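Local structure of probable mRNA-capping enzyme (Mimivirus, 2QY2) at residues N186-I191 with E213-N218. The protein caps viral mRNA as part of a trifunctional enzyme, this N-terminal RNA triphosphatase domain removing the terminal phosphate of the 5'-triphosphate end. Sequence-based numbering, arbitrary orientation. Where two conformers were deposited one is given.
Sequences NSRIDI and ELELIN
R188 and E215 face each other as a hydrogen-bonded antiparallel pair, E215 N giving a 2.8 Å bond to R188 O and R188 N a more bent one (135°) to E215 O. D190 and E213 form the next hydrogen-bonded pair, with straighter bonds, and past the strand end I217 N still reaches N186 O. Above this backbone R188 turns to D190 on its own strand: NE and NH2 hold OD1 and OD2 side-on, NH2 to OD2 being a 2.9 Å salt bridge, while S180 also bonds OD1. A bend at chi3 (71°) brings the guanidinium back over the strands, where the CB of E215 covers one face and its CG lies 3.4 Å from NH2. Arginine suits this site: it bonds D190 and lies over the aliphatic part of E215, whose carboxylate is near in charge only. E38 and E40 lie beside E215, a cluster of acids whose mutual repulsion the arginine probably eases. On the other face, I189 CD1 meets L214 CD2 at 3.6 Å, branched apolar chains filling the layer beneath helix 222-236, whose E228 bonds the small hydroxyl of S187. Strands 187-197 and 209-216 thus form a β-hairpin of the closed eight-strand antiparallel barrel, the triphosphatase β-tunnel, its R188/E215 face probably lining the interior.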
# COMPACT_ATOMS: atom_id res chain seq x y z
N ASN A 186 -3.64 16.68 -5.44
CA ASN A 186 -2.32 16.11 -5.12
C ASN A 186 -2.27 15.07 -4.02
O ASN A 186 -1.20 14.52 -3.76
CB ASN A 186 -1.35 17.22 -4.72
CG ASN A 186 -1.33 18.39 -5.69
OD1 ASN A 186 -1.47 19.54 -5.28
ND2 ASN A 186 -1.16 18.10 -6.97
N SER A 187 -3.41 14.78 -3.39
CA SER A 187 -3.45 13.83 -2.29
C SER A 187 -4.61 12.86 -2.31
O SER A 187 -5.69 13.18 -2.79
CB SER A 187 -3.43 14.59 -0.97
OG SER A 187 -2.22 15.29 -0.81
N ARG A 188 -4.38 11.71 -1.67
CA ARG A 188 -5.35 10.63 -1.59
C ARG A 188 -5.25 9.92 -0.24
O ARG A 188 -4.15 9.66 0.24
CB ARG A 188 -5.06 9.62 -2.70
CG ARG A 188 -6.23 8.79 -3.17
CD ARG A 188 -5.82 7.85 -4.29
NE ARG A 188 -4.96 6.78 -3.78
CZ ARG A 188 -3.71 6.54 -4.19
NH1 ARG A 188 -3.16 7.28 -5.14
NH2 ARG A 188 -2.98 5.62 -3.56
N ILE A 189 -6.39 9.64 0.38
CA ILE A 189 -6.45 8.93 1.65
C ILE A 189 -6.84 7.49 1.32
O ILE A 189 -7.84 7.26 0.65
CB ILE A 189 -7.52 9.55 2.62
CG1 ILE A 189 -7.12 10.98 3.02
CG2 ILE A 189 -7.76 8.66 3.85
CD1 ILE A 189 -5.94 11.09 3.95
N ASP A 190 -6.03 6.53 1.75
CA ASP A 190 -6.30 5.12 1.52
C ASP A 190 -6.56 4.48 2.86
O ASP A 190 -5.70 4.54 3.74
CB ASP A 190 -5.09 4.41 0.88
CG ASP A 190 -4.85 4.80 -0.57
OD1 ASP A 190 -5.74 5.37 -1.24
OD2 ASP A 190 -3.74 4.50 -1.05
N ILE A 191 -7.74 3.90 3.03
CA ILE A 191 -8.10 3.22 4.27
C ILE A 191 -8.43 1.78 3.88
O ILE A 191 -9.29 1.54 3.03
CB ILE A 191 -9.23 3.98 5.05
CG1 ILE A 191 -9.62 3.26 6.35
CG2 ILE A 191 -10.43 4.22 4.20
CD1 ILE A 191 -8.53 3.20 7.43
N GLU A 213 -3.26 5.37 5.06
CA GLU A 213 -2.18 6.12 4.44
C GLU A 213 -2.62 7.37 3.70
O GLU A 213 -3.74 7.43 3.17
CB GLU A 213 -1.42 5.29 3.38
CG GLU A 213 -0.85 3.94 3.79
CD GLU A 213 -1.73 2.77 3.39
OE1 GLU A 213 -2.33 2.81 2.30
OE2 GLU A 213 -1.83 1.82 4.18
N LEU A 214 -1.74 8.37 3.68
CA LEU A 214 -1.95 9.60 2.93
C LEU A 214 -0.91 9.43 1.81
O LEU A 214 0.30 9.45 2.06
CB LEU A 214 -1.67 10.85 3.79
CG LEU A 214 -1.84 12.30 3.29
CD1 LEU A 214 -0.58 12.82 2.64
CD2 LEU A 214 -3.02 12.47 2.35
N GLU A 215 -1.41 9.20 0.60
CA GLU A 215 -0.56 9.00 -0.58
C GLU A 215 -0.59 10.22 -1.47
O GLU A 215 -1.66 10.76 -1.77
CB GLU A 215 -1.06 7.77 -1.36
CG GLU A 215 -0.16 7.29 -2.51
CD GLU A 215 0.90 6.28 -2.09
OE1 GLU A 215 0.75 5.61 -1.04
OE2 GLU A 215 1.90 6.14 -2.83
N LEU A 216 0.59 10.66 -1.91
CA LEU A 216 0.71 11.81 -2.79
C LEU A 216 0.56 11.38 -4.25
O LEU A 216 0.93 10.26 -4.60
CB LEU A 216 2.03 12.54 -2.60
CG LEU A 216 2.26 13.31 -1.30
CD1 LEU A 216 3.47 14.21 -1.51
CD2 LEU A 216 1.05 14.16 -0.91
N ILE A 217 -0.09 12.23 -5.03
CA ILE A 217 -0.28 12.02 -6.47
C ILE A 217 0.79 12.89 -7.13
O ILE A 217 1.35 12.53 -8.17
CB ILE A 217 -1.72 12.44 -6.91
CG1 ILE A 217 -2.77 11.62 -6.13
CG2 ILE A 217 -1.93 12.25 -8.43
CD1 ILE A 217 -4.20 12.16 -6.21
N ASN A 218 1.06 14.06 -6.54
CA ASN A 218 2.08 15.01 -7.00
C ASN A 218 2.76 15.58 -5.77
O ASN A 218 2.21 15.51 -4.66
CB ASN A 218 1.46 16.19 -7.79
CG ASN A 218 0.66 15.74 -9.00
OD1 ASN A 218 1.21 15.22 -9.96
ND2 ASN A 218 -0.66 15.93 -8.93
O HOH W 1 -0.43 8.42 -5.94